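Local coordinates for protein peptidyl-prolyl cis-trans isomerase (Hirschia baltica, PDB 5EX2) that probably catalyses the cis-trans isomerisation of peptide bonds preceding proline, as expected of a periplasmic cyclophilin that also binds metal ions, at residues A[16-21]-A[123-128]; A[239-242]-A[248-251]. One frame throughout, in Å; residues are numbered along the deposited sequence. Where two conformers were deposited one is given.

The two contacts follow one another along the chain, with centres about 16 Å apart, and both lie on the same side of its centre. They touch directly in three places. Asn-16 OD1 of contact 1 probably accepts a hydrogen bond from Met-239 N of contact 2 (3.0 Å), Trp-17 NE1 packs against Met-239 SD at 4.0 Å, and the rings of Phe-123 and Phe-240 meet edge-to-face, with CE2 of the former 3.7 Å from CZ of the latter. Helix 238-247 therefore adjoins both segments of contact 1. Neither contact belongs to the magnesium site formed by Gln-115, Gln-133 and Glu-135.

Contact 1. Residues A[16-21]-A[123-128]; sequences NWRSVD and FYNGFP
Arg-18 reaches across from strand 17-19 to lay its guanidinium over the side-chain amide of Asn-125. The two planes are 20° apart and stacked, with Arg-18 NE 3.6 Å from Asn-125 CG. This is the close part of the contact: CD also approaches Asn-125 OD1, at 3.7 Å, and the far side of the amide rests toward the rim of the Tyr-124 ring, with Asn-125 CG 3.8 Å above that plane. The amide thus lies between guanidinium and phenol in offset layers. The arginine chain runs out extended and then bends at chi3 (62°), which turns the guanidinium across the amide. Against this stacked face, the rest of the interface is slight: it buries 122 Å² in all, and both touching residues stay partly exposed. Its hydrogen bond, Arg-18 NH2 to Asn-125 O at 2.8 Å, is weak, bent to 119°; NH1 is held from outside by a salt bridge to Glu-38 OE2. A leucine here would probably leave Glu-38 without its positive mate and uncover one face of the Asn-125 amide. Asn-125 and Gly-126 are the corner of a type I' turn joining strands 119-124 and 127-132 in a tight beta hairpin. Strand 17-19, the edge of a three-stranded sheet, pairs with strand 229-233, while Glu-38 belongs to barrel strand 33-39; the arginine thereby links hairpin, small sheet and barrel.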
loop_
_atom_site.group_PDB
_atom_site.type_symbol
_atom_site.label_atom_id
_atom_site.label_comp_id
_atom_site.label_asym_id
_atom_site.label_seq_id
_atom_site.Cartn_x
_atom_site.Cartn_y
_atom_site.Cartn_z
ATOM N N ASN A 16 3.137 20.621 -1.234
ATOM C CA ASN A 16 1.989 19.796 -1.565
ATOM C C ASN A 16 2.350 18.411 -2.047
ATOM O O ASN A 16 1.469 17.574 -2.175
ATOM C CB ASN A 16 1.134 20.492 -2.597
ATOM C CG ASN A 16 0.310 21.591 -1.986
ATOM O OD1 ASN A 16 -0.511 21.343 -1.117
ATOM N ND2 ASN A 16 0.536 22.815 -2.422
ATOM N N TRP A 17 3.625 18.161 -2.312
ATOM C CA TRP A 17 4.052 16.886 -2.884
ATOM C C TRP A 17 5.274 16.323 -2.177
ATOM O O TRP A 17 6.291 16.997 -1.983
ATOM C CB TRP A 17 4.339 17.040 -4.374
ATOM C CG TRP A 17 3.129 17.408 -5.135
ATOM C CD1 TRP A 17 2.738 18.665 -5.489
ATOM C CD2 TRP A 17 2.112 16.520 -5.607
ATOM N NE1 TRP A 17 1.552 18.612 -6.171
ATOM C CE2 TRP A 17 1.141 17.304 -6.251
ATOM C CE3 TRP A 17 1.931 15.131 -5.550
ATOM C CZ2 TRP A 17 0.009 16.752 -6.843
ATOM C CZ3 TRP A 17 0.803 14.590 -6.139
ATOM C CH2 TRP A 17 -0.133 15.395 -6.785
ATOM N N ARG A 18 5.153 15.054 -1.817
ATOM C CA ARG A 18 6.198 14.301 -1.141
ATOM C C ARG A 18 6.863 13.363 -2.133
ATOM O O ARG A 18 6.193 12.566 -2.783
ATOM C CB ARG A 18 5.594 13.503 0.026
ATOM C CG ARG A 18 6.575 12.580 0.737
ATOM C CD ARG A 18 5.906 11.786 1.870
ATOM N NE ARG A 18 4.840 10.906 1.400
ATOM C CZ ARG A 18 5.050 9.719 0.840
ATOM N NH1 ARG A 18 6.285 9.267 0.675
ATOM N NH2 ARG A 18 4.021 8.992 0.438
ATOM N N SER A 19 8.181 13.449 -2.230
ATOM C CA SER A 19 8.937 12.582 -3.116
ATOM C C SER A 19 9.071 11.205 -2.475
ATOM O O SER A 19 9.496 11.091 -1.328
ATOM C CB SER A 19 10.303 13.204 -3.384
ATOM O OG SER A 19 11.097 12.338 -4.171
ATOM N N VAL A 20 8.733 10.160 -3.226
ATOM C CA VAL A 20 8.825 8.793 -2.725
ATOM C C VAL A 20 10.270 8.326 -2.788
ATOM O O VAL A 20 10.934 8.443 -3.813
ATOM C CB VAL A 20 7.903 7.846 -3.522
ATOM C CG1 VAL A 20 8.110 6.387 -3.129
ATOM C CG2 VAL A 20 6.435 8.236 -3.326
ATOM N N ASP A 21 10.753 7.799 -1.677
ATOM C CA ASP A 21 12.076 7.200 -1.585
ATOM C C ASP A 21 12.193 6.022 -2.569
ATOM O O ASP A 21 11.358 5.125 -2.546
ATOM C CB ASP A 21 12.276 6.740 -0.134
ATOM C CG ASP A 21 13.663 6.213 0.163
ATOM O OD1 ASP A 21 14.332 5.664 -0.732
ATOM O OD2 ASP A 21 14.068 6.313 1.342
ATOM N N PHE A 123 -5.272 10.075 7.163
ATOM C CA PHE A 123 -4.168 9.793 6.252
ATOM C C PHE A 123 -2.838 10.169 6.860
ATOM O O PHE A 123 -2.716 11.182 7.561
ATOM C CB PHE A 123 -4.332 10.558 4.946
ATOM C CG PHE A 123 -5.570 10.204 4.154
ATOM C CD1 PHE A 123 -5.562 9.161 3.246
ATOM C CD2 PHE A 123 -6.730 10.942 4.307
ATOM C CE1 PHE A 123 -6.700 8.858 2.498
ATOM C CE2 PHE A 123 -7.871 10.645 3.564
ATOM C CZ PHE A 123 -7.848 9.607 2.659
ATOM N N TYR A 124 -1.825 9.379 6.532
ATOM C CA TYR A 124 -0.456 9.712 6.854
ATOM C C TYR A 124 0.401 9.323 5.669
ATOM O O TYR A 124 0.409 8.153 5.275
ATOM C CB TYR A 124 0.035 8.988 8.099
ATOM C CG TYR A 124 1.520 9.146 8.323
ATOM C CD1 TYR A 124 2.059 10.339 8.763
ATOM C CD2 TYR A 124 2.381 8.098 8.077
ATOM C CE1 TYR A 124 3.422 10.477 8.954
ATOM C CE2 TYR A 124 3.744 8.221 8.260
ATOM C CZ TYR A 124 4.260 9.408 8.697
ATOM O OH TYR A 124 5.624 9.533 8.879
ATOM N N ASN A 125 1.112 10.284 5.098
ATOM C CA ASN A 125 1.994 10.020 3.960
ATOM C C ASN A 125 1.271 9.324 2.829
ATOM O O ASN A 125 1.852 8.516 2.102
ATOM C CB ASN A 125 3.191 9.192 4.419
ATOM C CG ASN A 125 4.323 10.052 4.901
ATOM O OD1 ASN A 125 4.170 11.256 5.069
ATOM N ND2 ASN A 125 5.476 9.438 5.116
ATOM N N GLY A 126 0.001 9.653 2.663
ATOM C CA GLY A 126 -0.790 9.106 1.580
ATOM C C GLY A 126 -1.344 7.725 1.858
ATOM O O GLY A 126 -2.049 7.161 1.013
ATOM N N PHE A 127 -1.012 7.157 3.014
ATOM C CA PHE A 127 -1.556 5.868 3.412
ATOM C C PHE A 127 -2.804 6.084 4.242
ATOM O O PHE A 127 -2.837 6.982 5.095
ATOM C CB PHE A 127 -0.546 5.057 4.220
ATOM C CG PHE A 127 0.738 4.757 3.469
ATOM C CD1 PHE A 127 0.780 3.759 2.509
ATOM C CD2 PHE A 127 1.906 5.471 3.709
ATOM C CE1 PHE A 127 1.946 3.471 1.813
ATOM C CE2 PHE A 127 3.075 5.175 2.996
ATOM C CZ PHE A 127 3.084 4.178 2.067
ATOM N N PRO A 128 -3.837 5.259 4.026
ATOM C CA PRO A 128 -5.004 5.335 4.891
ATOM C C PRO A 128 -4.653 4.703 6.226
ATOM O O PRO A 128 -3.967 3.679 6.278
ATOM C CB PRO A 128 -6.051 4.539 4.126
ATOM C CG PRO A 128 -5.241 3.498 3.394
ATOM C CD PRO A 128 -3.950 4.172 3.039
#

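Contact 2. Residues A[239-242]-A[248-251]; sequences MFSL and GRDK
Ser-241 and Arg-249 mark the nearest backbone approach, their CA atoms 9.6 Å apart, between helix 238-247 and the type I turn of Gly-248 to Lys-251 that follows it. The long side chain of Arg-249 spans this gap. Its CG stands beside the backbone N (chi1 -73°) and the chain is extended from CG to NE, which carries the guanidinium back to the helix. There NH2 of Arg-249 lies 3.1 Å from the carbonyl O of Ser-241; the N-H...O angle of 135° makes this a weak hydrogen bond, with the oxygen placed obliquely to the guanidinium. Ser-241 OG comes to 3.2 Å of the same NH2, but the angle is too poor for a bond. Ser-241 CB sits at the guanidinium edge, in its plane, 3.9 Å from NH2. The firmer hold on the charge is the salt bridge from NE to Asp-245 OD1, one helical turn beyond Ser-241, while NH1 bonds to Ile-110 O. The turn is closed by Lys-251 N to Gly-248 O at 3.3 Å, and Lys-251 NZ bonds to Met-247 O, the last residue of the helix. Gly-248 leaves helical geometry with phi 122°, where a beta carbon would collide with the preceding carbonyl oxygen, which favours glycine. The arrangement is a glycine-terminated helix C-terminus, with the arginine just past the glycine folding back along the last turns at the protein surface.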
loop_
_atom_site.group_PDB
_atom_site.type_symbol
_atom_site.label_atom_id
_atom_site.label_comp_id
_atom_site.label_asym_id
_atom_site.label_seq_id
_atom_site.Cartn_x
_atom_site.Cartn_y
_atom_site.Cartn_z
ATOM N N MET A 239 -3.528 21.587 -1.011
ATOM C CA MET A 239 -4.159 20.918 -2.141
ATOM C C MET A 239 -4.986 19.729 -1.662
ATOM O O MET A 239 -6.052 19.445 -2.197
ATOM C CB MET A 239 -3.122 20.470 -3.158
ATOM C CG MET A 239 -2.551 21.630 -3.914
ATOM S SD MET A 239 -1.293 21.211 -5.124
ATOM C CE MET A 239 -2.290 20.391 -6.365
ATOM N N PHE A 240 -4.497 19.029 -0.651
ATOM C CA PHE A 240 -5.267 17.907 -0.157
ATOM C C PHE A 240 -6.525 18.403 0.564
ATOM O O PHE A 240 -7.559 17.758 0.493
ATOM C CB PHE A 240 -4.450 17.007 0.761
ATOM C CG PHE A 240 -5.112 15.674 1.006
ATOM C CD1 PHE A 240 -5.194 14.740 -0.022
ATOM C CD2 PHE A 240 -5.689 15.363 2.225
ATOM C CE1 PHE A 240 -5.813 13.528 0.159
ATOM C CE2 PHE A 240 -6.306 14.142 2.408
ATOM C CZ PHE A 240 -6.364 13.227 1.376
ATOM N N SER A 241 -6.441 19.540 1.237
ATOM C CA SER A 241 -7.628 20.137 1.831
ATOM C C SER A 241 -8.706 20.409 0.777
ATOM O O SER A 241 -9.893 20.167 0.991
ATOM C CB SER A 241 -7.233 21.419 2.543
ATOM O OG SER A 241 -8.325 22.010 3.216
ATOM N N LEU A 242 -8.272 20.923 -0.370
ATOM C CA LEU A 242 -9.175 21.201 -1.470
ATOM C C LEU A 242 -9.741 19.913 -2.054
ATOM O O LEU A 242 -10.908 19.848 -2.426
ATOM C CB LEU A 242 -8.438 21.987 -2.553
ATOM C CG LEU A 242 -8.049 23.397 -2.118
ATOM C CD1 LEU A 242 -7.139 24.055 -3.146
ATOM C CD2 LEU A 242 -9.289 24.250 -1.876
ATOM N N GLY A 248 -15.701 15.184 -0.626
ATOM C CA GLY A 248 -16.701 15.020 0.418
ATOM C C GLY A 248 -16.140 14.581 1.756
ATOM O O GLY A 248 -15.662 13.464 1.912
ATOM N N ARG A 249 -16.235 15.462 2.747
ATOM C CA ARG A 249 -15.611 15.221 4.047
ATOM C C ARG A 249 -16.483 14.411 5.003
ATOM O O ARG A 249 -16.121 14.210 6.163
ATOM C CB ARG A 249 -15.238 16.551 4.672
ATOM C CG ARG A 249 -14.050 17.171 3.990
ATOM C CD ARG A 249 -13.783 18.462 4.609
ATOM N NE ARG A 249 -12.605 19.105 4.061
ATOM C CZ ARG A 249 -11.385 18.986 4.570
ATOM N NH1 ARG A 249 -11.158 18.215 5.632
ATOM N NH2 ARG A 249 -10.384 19.643 4.021
ATOM N N ASP A 250 -17.619 13.938 4.506
ATOM C CA ASP A 250 -18.448 13.001 5.244
ATOM C C ASP A 250 -18.019 11.560 4.980
ATOM O O ASP A 250 -18.478 10.626 5.644
ATOM C CB ASP A 250 -19.920 13.189 4.859
ATOM C CG ASP A 250 -20.169 13.007 3.359
ATOM O OD1 ASP A 250 -19.328 13.442 2.534
ATOM O OD2 ASP A 250 -21.212 12.417 3.001
ATOM N N LYS A 251 -17.104 11.394 4.031
ATOM C CA LYS A 251 -16.660 10.068 3.620
ATOM C C LYS A 251 -15.589 9.499 4.530
ATOM O O LYS A 251 -14.727 10.214 5.016
ATOM C CB LYS A 251 -16.138 10.118 2.188
ATOM C CG LYS A 251 -17.233 10.355 1.171
ATOM C CD LYS A 251 -16.655 10.537 -0.210
ATOM C CE LYS A 251 -17.748 10.747 -1.242
ATOM N NZ LYS A 251 -17.176 11.072 -2.574
#